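Local coordinates for sulfatase (Bacteroides fragilis CAG:558, PDB 6USS), which probably hydrolyses aryl sulfate esters as a calcium-dependent gut bacterial arylsulfatase of the sulfatase family, at residues A[43-54]-A[340-348]; A[281-289]-A[325-334]. The protein carries 1 engineered substitution. One frame throughout, in Å; residues are numbered along the deposited sequence.

Interaction 1. Residues A[43-54]-A[340-348]; sequences DMGWQDTSLPFW and QNSPLNSGK. With CA (calcium ion), chain C.
Lys348 reaches Asp43 at the calcium site. Its chain leaves with CG anti to the backbone N (chi1 177°) and stays extended to the end, which carries NZ to 2.8 Å from Asp43 OD2. This salt bridge meets OD2 on the syn side, somewhat out of the carboxylate plane, and a weak second bond goes to OD1, the oxygen that binds calcium at 2.3 Å. Asp42, Asp322, Asn323 and Cys88, the last an engineered replacement, complete the metal site. The chain then makes a type I turn from Gly45 to Asp48. Asp48 OD2 accepts from Gly45 N at 2.6 Å, from above the carboxylate plane. A water accepts from Gln47 N and donates to Asn341 OD1 and, weakly, to Asp48 OD1, while Asn341 ND2 holds Ser346 O in a nearly straight bond (169°), so both ends of this amide are fixed. Leu344 crosses Trp46 at about a right angle, CD1 3.5 Å from Trp46 CB and close to CE3 as well. Pro343, after a cis peptide bond, sets CG over one face of Trp54, 3.6 Å from the centroid of the six-membered ring, a CH-pi contact; the same CG meets Trp46 near the ring edge. With calcium on OD1 and Lys348 chiefly on OD2, the carboxylate of Asp43 is held in its rotation, and the metal ligand is tied to 340-348.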
loop_
_atom_site.group_PDB
_atom_site.type_symbol
_atom_site.label_atom_id
_atom_site.label_comp_id
_atom_site.label_asym_id
_atom_site.label_seq_id
_atom_site.Cartn_x
_atom_site.Cartn_y
_atom_site.Cartn_z
ATOM N N ASP A 43 12.068 -22.190 -6.174
ATOM C CA ASP A 43 13.087 -23.184 -6.525
ATOM C C ASP A 43 12.578 -24.619 -6.399
ATOM O O ASP A 43 13.355 -25.535 -6.113
ATOM C CB ASP A 43 14.356 -23.023 -5.671
ATOM C CG ASP A 43 15.075 -21.703 -5.914
ATOM O OD1 ASP A 43 14.705 -21.018 -6.893
ATOM O OD2 ASP A 43 16.001 -21.362 -5.129
ATOM N N MET A 44 11.281 -24.840 -6.601
ATOM C CA MET A 44 10.708 -26.178 -6.532
ATOM C C MET A 44 10.757 -26.842 -7.913
ATOM O O MET A 44 10.310 -26.258 -8.905
ATOM C CB MET A 44 9.274 -26.105 -6.001
ATOM C CG MET A 44 8.527 -27.436 -5.969
ATOM S SD MET A 44 6.790 -27.311 -5.488
ATOM C CE MET A 44 6.267 -29.027 -5.609
ATOM N N GLY A 45 11.301 -28.080 -7.979
ATOM C CA GLY A 45 11.430 -28.771 -9.246
ATOM C C GLY A 45 10.158 -29.507 -9.696
ATOM O O GLY A 45 9.240 -29.778 -8.923
ATOM N N TRP A 46 10.137 -29.847 -10.990
ATOM C CA TRP A 46 9.046 -30.625 -11.571
ATOM C C TRP A 46 8.757 -31.923 -10.827
ATOM O O TRP A 46 7.661 -32.483 -10.983
ATOM C CB TRP A 46 9.384 -30.975 -13.010
ATOM C CG TRP A 46 8.212 -31.277 -13.904
ATOM C CD1 TRP A 46 7.104 -30.498 -14.105
ATOM C CD2 TRP A 46 8.065 -32.416 -14.771
ATOM N NE1 TRP A 46 6.276 -31.087 -15.038
ATOM C CE2 TRP A 46 6.834 -32.269 -15.450
ATOM C CE3 TRP A 46 8.842 -33.550 -15.021
ATOM C CZ2 TRP A 46 6.368 -33.212 -16.374
ATOM C CZ3 TRP A 46 8.378 -34.490 -15.939
ATOM C CH2 TRP A 46 7.155 -34.306 -16.612
ATOM N N GLN A 47 9.712 -32.441 -10.056
ATOM C CA GLN A 47 9.539 -33.725 -9.391
ATOM C C GLN A 47 9.706 -33.625 -7.882
ATOM O O GLN A 47 9.875 -34.660 -7.222
ATOM C CB GLN A 47 10.525 -34.746 -9.966
ATOM C CG GLN A 47 10.236 -35.160 -11.412
ATOM C CD GLN A 47 9.187 -36.249 -11.496
ATOM O OE1 GLN A 47 8.965 -36.968 -10.528
ATOM N NE2 GLN A 47 8.551 -36.392 -12.661
ATOM N N ASP A 48 9.670 -32.417 -7.319
ATOM C CA ASP A 48 9.810 -32.207 -5.875
ATOM C C ASP A 48 8.465 -32.299 -5.158
ATOM O O ASP A 48 8.073 -31.423 -4.391
ATOM C CB ASP A 48 10.485 -30.867 -5.618
ATOM C CG ASP A 48 11.905 -30.835 -6.137
ATOM O OD1 ASP A 48 12.459 -31.925 -6.432
ATOM O OD2 ASP A 48 12.465 -29.722 -6.263
ATOM N N THR A 49 7.756 -33.396 -5.411
ATOM C CA THR A 49 6.385 -33.583 -4.965
ATOM C C THR A 49 6.076 -35.070 -5.047
ATOM O O THR A 49 6.721 -35.810 -5.799
ATOM C CB THR A 49 5.406 -32.765 -5.827
ATOM O OG1 THR A 49 4.052 -33.184 -5.588
ATOM C CG2 THR A 49 5.726 -32.951 -7.313
ATOM N N SER A 50 5.102 -35.512 -4.245
ATOM C CA SER A 50 4.584 -36.859 -4.440
ATOM C C SER A 50 3.607 -36.941 -5.607
ATOM O O SER A 50 3.291 -38.051 -6.035
ATOM C CB SER A 50 3.918 -37.404 -3.161
ATOM O OG SER A 50 2.880 -36.572 -2.675
ATOM N N LEU A 51 3.136 -35.813 -6.143
ATOM C CA LEU A 51 2.208 -35.848 -7.284
ATOM C C LEU A 51 2.982 -36.036 -8.588
ATOM O O LEU A 51 3.800 -35.177 -8.936
ATOM C CB LEU A 51 1.374 -34.568 -7.355
ATOM C CG LEU A 51 0.392 -34.395 -8.533
ATOM C CD1 LEU A 51 -0.720 -35.463 -8.517
ATOM C CD2 LEU A 51 -0.211 -32.986 -8.564
ATOM N N PRO A 52 2.753 -37.134 -9.349
ATOM C CA PRO A 52 3.548 -37.385 -10.563
ATOM C C PRO A 52 3.070 -36.532 -11.732
ATOM O O PRO A 52 1.960 -36.721 -12.241
ATOM C CB PRO A 52 3.324 -38.886 -10.819
ATOM C CG PRO A 52 2.669 -39.429 -9.549
ATOM C CD PRO A 52 1.872 -38.270 -9.033
ATOM N N PHE A 53 3.935 -35.600 -12.180
ATOM C CA PHE A 53 3.678 -34.775 -13.364
ATOM C C PHE A 53 4.122 -35.424 -14.677
ATOM O O PHE A 53 3.679 -34.993 -15.749
ATOM C CB PHE A 53 4.373 -33.415 -13.224
ATOM C CG PHE A 53 3.566 -32.410 -12.471
ATOM C CD1 PHE A 53 2.838 -31.442 -13.147
ATOM C CD2 PHE A 53 3.498 -32.456 -11.085
ATOM C CE1 PHE A 53 2.068 -30.533 -12.459
ATOM C CE2 PHE A 53 2.728 -31.541 -10.386
ATOM C CZ PHE A 53 2.007 -30.577 -11.073
ATOM N N TRP A 54 5.019 -36.405 -14.615
ATOM C CA TRP A 54 5.419 -37.232 -15.739
ATOM C C TRP A 54 4.335 -38.278 -16.018
ATOM O O TRP A 54 3.387 -38.436 -15.245
ATOM C CB TRP A 54 6.756 -37.910 -15.427
ATOM C CG TRP A 54 7.479 -38.409 -16.592
ATOM C CD1 TRP A 54 7.291 -38.044 -17.893
ATOM C CD2 TRP A 54 8.542 -39.364 -16.589
ATOM N NE1 TRP A 54 8.166 -38.723 -18.702
ATOM C CE2 TRP A 54 8.944 -39.541 -17.928
ATOM C CE3 TRP A 54 9.187 -40.090 -15.592
ATOM C CZ2 TRP A 54 9.958 -40.417 -18.293
ATOM C CZ3 TRP A 54 10.215 -40.953 -15.957
ATOM C CH2 TRP A 54 10.584 -41.110 -17.295
ATOM N N GLN A 340 18.853 -33.826 -10.082
ATOM C CA GLN A 340 17.886 -33.780 -8.993
ATOM C C GLN A 340 16.484 -33.379 -9.445
ATOM O O GLN A 340 15.590 -33.278 -8.594
ATOM C CB GLN A 340 18.373 -32.824 -7.904
ATOM C CG GLN A 340 19.466 -33.376 -7.015
ATOM C CD GLN A 340 20.841 -33.394 -7.696
ATOM O OE1 GLN A 340 21.022 -32.836 -8.783
ATOM N NE2 GLN A 340 21.809 -34.051 -7.056
ATOM N N ASN A 341 16.260 -33.134 -10.741
ATOM C CA ASN A 341 14.916 -32.975 -11.294
ATOM C C ASN A 341 14.614 -34.086 -12.301
ATOM O O ASN A 341 13.770 -33.925 -13.194
ATOM C CB ASN A 341 14.741 -31.592 -11.926
ATOM C CG ASN A 341 15.043 -30.466 -10.953
ATOM O OD1 ASN A 341 14.245 -30.173 -10.050
ATOM N ND2 ASN A 341 16.204 -29.839 -11.117
ATOM N N SER A 342 15.304 -35.216 -12.160
ATOM C CA SER A 342 15.139 -36.323 -13.085
ATOM C C SER A 342 13.667 -36.715 -13.175
ATOM O O SER A 342 12.977 -36.741 -12.148
ATOM C CB SER A 342 15.965 -37.522 -12.624
ATOM O OG SER A 342 15.351 -38.709 -13.078
ATOM N N PRO A 343 13.160 -37.076 -14.372
ATOM C CA PRO A 343 13.892 -37.317 -15.620
ATOM C C PRO A 343 14.312 -36.059 -16.367
ATOM O O PRO A 343 14.794 -36.176 -17.481
ATOM C CB PRO A 343 12.868 -38.069 -16.461
ATOM C CG PRO A 343 11.592 -37.412 -16.073
ATOM C CD PRO A 343 11.713 -37.234 -14.573
ATOM N N LEU A 344 14.104 -34.874 -15.806
ATOM C CA LEU A 344 14.517 -33.676 -16.527
ATOM C C LEU A 344 16.018 -33.450 -16.365
ATOM O O LEU A 344 16.614 -33.847 -15.360
ATOM C CB LEU A 344 13.746 -32.451 -16.040
ATOM C CG LEU A 344 12.232 -32.599 -16.053
ATOM C CD1 LEU A 344 11.597 -31.273 -15.700
ATOM C CD2 LEU A 344 11.776 -33.087 -17.420
ATOM N N ASN A 345 16.625 -32.797 -17.365
ATOM C CA ASN A 345 18.060 -32.524 -17.351
ATOM C C ASN A 345 18.388 -31.297 -16.492
ATOM O O ASN A 345 17.826 -30.214 -16.693
ATOM C CB ASN A 345 18.563 -32.321 -18.782
ATOM C CG ASN A 345 20.064 -32.580 -18.926
ATOM O OD1 ASN A 345 20.846 -32.331 -18.010
ATOM N ND2 ASN A 345 20.470 -33.059 -20.104
ATOM N N SER A 346 19.296 -31.475 -15.539
ATOM C CA SER A 346 19.898 -30.370 -14.792
ATOM C C SER A 346 18.795 -29.682 -13.958
ATOM O O SER A 346 17.870 -30.335 -13.447
ATOM C CB SER A 346 20.661 -29.471 -15.764
ATOM O OG SER A 346 21.230 -28.347 -15.121
ATOM N N GLY A 347 18.872 -28.361 -13.784
ATOM C CA GLY A 347 17.955 -27.688 -12.892
ATOM C C GLY A 347 18.143 -26.191 -12.877
ATOM O O GLY A 347 18.480 -25.598 -13.908
ATOM N N LYS A 348 17.963 -25.586 -11.703
ATOM C CA LYS A 348 17.981 -24.132 -11.573
ATOM C C LYS A 348 19.187 -23.533 -12.284
ATOM O O LYS A 348 20.308 -24.020 -12.134
ATOM C CB LYS A 348 17.986 -23.727 -10.098
ATOM C CG LYS A 348 18.070 -22.215 -9.914
ATOM C CD LYS A 348 17.860 -21.818 -8.495
ATOM C CE LYS A 348 17.746 -20.301 -8.399
ATOM N NZ LYS A 348 17.461 -19.874 -7.022
HETATM CA CA CA C . 13.580 -19.105 -7.420
HETATM O O HOH W 1 12.319 -31.960 -9.238
HETATM O O HOH W 2 14.297 -33.762 -6.143
#

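Interaction 2. Residues A[281-289]-A[325-334]; sequences LTPKEAAYA and GLSSEPGWRD
The N-terminal end of helix 283-308 docks here on the loop after strand 315-321 of the sulfatase fold, with Glu285 and Tyr288 holding Arg333 and Thr282 holding Asp334. Thr282 is the N-cap: its OG1 takes a weak capping bond from Glu285 N and donates to Asp334 OD2 at 2.7 Å, using the anti lone pair of that oxygen. Within the first turn, Glu285 and Arg333 form a side-on, two-pronged salt bridge. Arg333 NH2 meets the syn lone pair of Glu285 OE1 at 3.1 Å, close to straight (169°), and Arg333 NE reaches Glu285 OE2 at 3.0 Å, the two flat groups nearly coplanar. Glu285 OE2 also accepts from Asp334 N at 3.0 Å, this time from above its carboxylate plane, so one oxygen ties down both a side chain and the backbone. The Arg333 chain bends at chi2 and chi3, folding the guanidinium back over Tyr288. There it stacks face to face on the ring, centres 3.6 Å apart and planes 14° off parallel, a cation-pi contact in which NH1 lies over the rim near CE2. Tyr288 OH takes a water bonded to Leu326 N and also hydrogen-bonds Asp48 OD2. Lys284 lies across Asp334, its CE 3.2 Å from Gly331 O. Waters join Lys284 NZ to Asp334 OD1, Lys284 N to Asp334 OD2, and Lys284 O to Trp332 O. The guanidinium is thus fixed by an ion pair at its edge and an aromatic ring on one face, and the helix N-terminus, with Thr282 OG1 on Asp334 OD2, may stabilise the negative charge of Asp334.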
loop_
_atom_site.group_PDB
_atom_site.type_symbol
_atom_site.label_atom_id
_atom_site.label_comp_id
_atom_site.label_asym_id
_atom_site.label_seq_id
_atom_site.Cartn_x
_atom_site.Cartn_y
_atom_site.Cartn_z
ATOM N N LEU A 281 16.463 -41.854 3.814
ATOM C CA LEU A 281 17.114 -40.824 3.023
ATOM C C LEU A 281 18.364 -40.304 3.728
ATOM O O LEU A 281 18.473 -40.327 4.960
ATOM C CB LEU A 281 16.168 -39.658 2.760
ATOM C CG LEU A 281 15.005 -39.819 1.787
ATOM C CD1 LEU A 281 13.980 -40.842 2.302
ATOM C CD2 LEU A 281 14.363 -38.448 1.606
ATOM N N THR A 282 19.317 -39.844 2.924
ATOM C CA THR A 282 20.482 -39.163 3.452
ATOM C C THR A 282 20.046 -37.873 4.147
ATOM O O THR A 282 18.977 -37.340 3.849
ATOM C CB THR A 282 21.442 -38.848 2.322
ATOM O OG1 THR A 282 20.853 -37.819 1.516
ATOM C CG2 THR A 282 21.672 -40.087 1.470
ATOM N N PRO A 283 20.846 -37.365 5.089
ATOM C CA PRO A 283 20.431 -36.149 5.816
ATOM C C PRO A 283 20.088 -34.980 4.911
ATOM O O PRO A 283 19.049 -34.331 5.109
ATOM C CB PRO A 283 21.648 -35.848 6.697
ATOM C CG PRO A 283 22.277 -37.174 6.919
ATOM C CD PRO A 283 22.094 -37.933 5.627
ATOM N N LYS A 284 20.942 -34.692 3.923
ATOM C CA LYS A 284 20.650 -33.648 2.946
ATOM C C LYS A 284 19.282 -33.865 2.313
ATOM O O LYS A 284 18.458 -32.943 2.247
ATOM C CB LYS A 284 21.731 -33.621 1.866
ATOM C CG LYS A 284 23.047 -33.040 2.301
ATOM C CD LYS A 284 24.039 -33.104 1.154
ATOM C CE LYS A 284 25.369 -32.496 1.528
ATOM N NZ LYS A 284 26.054 -33.327 2.525
ATOM N N GLU A 285 19.007 -35.093 1.869
ATOM C CA GLU A 285 17.733 -35.340 1.201
ATOM C C GLU A 285 16.568 -35.364 2.196
ATOM O O GLU A 285 15.453 -34.963 1.850
ATOM C CB GLU A 285 17.805 -36.639 0.385
ATOM C CG GLU A 285 18.800 -36.605 -0.797
ATOM C CD GLU A 285 18.548 -35.464 -1.787
ATOM O OE1 GLU A 285 17.560 -35.534 -2.562
ATOM O OE2 GLU A 285 19.341 -34.491 -1.794
ATOM N N ALA A 286 16.798 -35.805 3.435
ATOM C CA ALA A 286 15.736 -35.720 4.430
ATOM C C ALA A 286 15.372 -34.266 4.730
ATOM O O ALA A 286 14.195 -33.947 4.919
ATOM C CB ALA A 286 16.137 -36.446 5.711
ATOM N N ALA A 287 16.362 -33.366 4.775
ATOM C CA ALA A 287 16.040 -31.956 4.976
ATOM C C ALA A 287 15.286 -31.378 3.776
ATOM O O ALA A 287 14.359 -30.572 3.947
ATOM C CB ALA A 287 17.305 -31.149 5.267
ATOM N N TYR A 288 15.662 -31.762 2.552
ATOM C CA TYR A 288 14.918 -31.279 1.394
ATOM C C TYR A 288 13.472 -31.762 1.450
ATOM O O TYR A 288 12.533 -30.964 1.342
ATOM C CB TYR A 288 15.598 -31.724 0.092
ATOM C CG TYR A 288 15.258 -30.880 -1.139
ATOM C CD1 TYR A 288 15.642 -29.539 -1.227
ATOM C CD2 TYR A 288 14.574 -31.431 -2.220
ATOM C CE1 TYR A 288 15.337 -28.765 -2.360
ATOM C CE2 TYR A 288 14.269 -30.670 -3.349
ATOM C CZ TYR A 288 14.651 -29.337 -3.410
ATOM O OH TYR A 288 14.347 -28.594 -4.526
ATOM N N ALA A 289 13.278 -33.069 1.644
ATOM C CA ALA A 289 11.935 -33.635 1.755
ATOM C C ALA A 289 11.107 -32.916 2.811
ATOM O O ALA A 289 9.902 -32.697 2.628
ATOM C CB ALA A 289 12.022 -35.124 2.087
ATOM N N GLY A 325 14.461 -27.031 -9.459
ATOM C CA GLY A 325 15.181 -27.269 -8.223
ATOM C C GLY A 325 16.674 -27.074 -8.398
ATOM O O GLY A 325 17.223 -27.215 -9.492
ATOM N N LEU A 326 17.339 -26.720 -7.303
ATOM C CA LEU A 326 18.787 -26.534 -7.326
ATOM C C LEU A 326 19.487 -27.881 -7.476
ATOM O O LEU A 326 19.404 -28.738 -6.592
ATOM C CB LEU A 326 19.246 -25.826 -6.055
ATOM C CG LEU A 326 20.739 -25.586 -5.875
ATOM C CD1 LEU A 326 21.217 -24.588 -6.886
ATOM C CD2 LEU A 326 21.010 -25.081 -4.478
ATOM N N SER A 327 20.170 -28.075 -8.605
ATOM C CA SER A 327 20.892 -29.315 -8.867
ATOM C C SER A 327 22.371 -29.080 -9.153
ATOM O O SER A 327 23.047 -29.996 -9.638
ATOM C CB SER A 327 20.248 -30.076 -10.030
ATOM O OG SER A 327 19.996 -29.201 -11.106
ATOM N N SER A 328 22.889 -27.891 -8.834
ATOM C CA SER A 328 24.269 -27.490 -9.091
ATOM C C SER A 328 25.207 -27.758 -7.926
ATOM O O SER A 328 26.426 -27.668 -8.108
ATOM C CB SER A 328 24.373 -25.983 -9.339
ATOM O OG SER A 328 23.301 -25.484 -10.091
ATOM N N GLU A 329 24.680 -28.013 -6.731
ATOM C CA GLU A 329 25.471 -27.857 -5.515
ATOM C C GLU A 329 25.471 -29.121 -4.666
ATOM O O GLU A 329 24.456 -29.426 -4.010
ATOM C CB GLU A 329 24.950 -26.660 -4.720
ATOM C CG GLU A 329 25.205 -25.349 -5.439
ATOM C CD GLU A 329 24.978 -24.124 -4.570
ATOM O OE1 GLU A 329 24.384 -24.281 -3.477
ATOM O OE2 GLU A 329 25.390 -23.007 -4.986
ATOM N N PRO A 330 26.581 -29.868 -4.624
ATOM C CA PRO A 330 26.584 -31.138 -3.879
ATOM C C PRO A 330 26.558 -30.958 -2.373
ATOM O O PRO A 330 26.216 -31.906 -1.660
ATOM C CB PRO A 330 27.886 -31.815 -4.335
ATOM C CG PRO A 330 28.439 -30.948 -5.458
ATOM C CD PRO A 330 27.880 -29.592 -5.260
ATOM N N GLY A 331 26.924 -29.786 -1.864
ATOM C CA GLY A 331 26.766 -29.501 -0.449
ATOM C C GLY A 331 25.325 -29.373 0.019
ATOM O O GLY A 331 25.085 -29.368 1.229
ATOM N N TRP A 332 24.362 -29.276 -0.891
ATOM C CA TRP A 332 22.969 -29.259 -0.477
ATOM C C TRP A 332 22.192 -30.494 -0.896
ATOM O O TRP A 332 21.210 -30.834 -0.233
ATOM C CB TRP A 332 22.259 -28.015 -1.018
ATOM C CG TRP A 332 22.682 -26.749 -0.344
ATOM C CD1 TRP A 332 23.206 -25.633 -0.942
ATOM C CD2 TRP A 332 22.612 -26.452 1.067
ATOM N NE1 TRP A 332 23.458 -24.657 0.006
ATOM C CE2 TRP A 332 23.112 -25.137 1.244
ATOM C CE3 TRP A 332 22.179 -27.167 2.192
ATOM C CZ2 TRP A 332 23.186 -24.526 2.499
ATOM C CZ3 TRP A 332 22.254 -26.559 3.442
ATOM C CH2 TRP A 332 22.755 -25.249 3.584
ATOM N N ARG A 333 22.605 -31.181 -1.958
ATOM C CA ARG A 333 21.834 -32.306 -2.475
ATOM C C ARG A 333 22.745 -33.496 -2.725
ATOM O O ARG A 333 23.885 -33.337 -3.177
ATOM C CB ARG A 333 21.094 -31.948 -3.778
ATOM C CG ARG A 333 20.247 -30.673 -3.715
ATOM C CD ARG A 333 19.047 -30.833 -2.792
ATOM N NE ARG A 333 18.243 -32.005 -3.130
ATOM C CZ ARG A 333 17.371 -32.072 -4.137
ATOM N NH1 ARG A 333 17.159 -31.022 -4.935
ATOM N NH2 ARG A 333 16.700 -33.203 -4.340
ATOM N N ASP A 334 22.235 -34.688 -2.408
ATOM C CA ASP A 334 22.870 -35.944 -2.769
ATOM C C ASP A 334 22.256 -36.453 -4.071
ATOM O O ASP A 334 21.358 -35.832 -4.650
ATOM C CB ASP A 334 22.737 -36.972 -1.642
ATOM C CG ASP A 334 23.667 -36.680 -0.461
ATOM O OD1 ASP A 334 24.848 -36.322 -0.690
ATOM O OD2 ASP A 334 23.222 -36.802 0.698
HETATM O O HOH W 3 19.925 -30.540 2.161
HETATM O O HOH W 4 23.303 -36.093 3.066
HETATM O O HOH W 5 26.269 -35.880 1.372
HETATM O O HOH W 6 18.708 -36.487 -4.897
HETATM O O HOH W 7 15.706 -26.330 -5.100
#

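The centres of interactions 1 and 2 lie 13 Å apart, and 325-334 and 340-348 belong to one long loop after strand 315-321, so both contacts anchor the same excursion of the chain. They meet directly, among other places, where Tyr288 OH lies 2.8 Å from Asp48 OD2, a probable hydrogen bond, and where Lys348 N lies 2.8 Å from Gly325 O, which also accepts from Asn341 ND2. Gly325 CA lies about 8 Å from the calcium. Interaction 1 holds the calcium ligand Asp43, whereas 281-289 with 325-334 fixes the loop farther out, linked to the calcium site through Gly325 and Lys348.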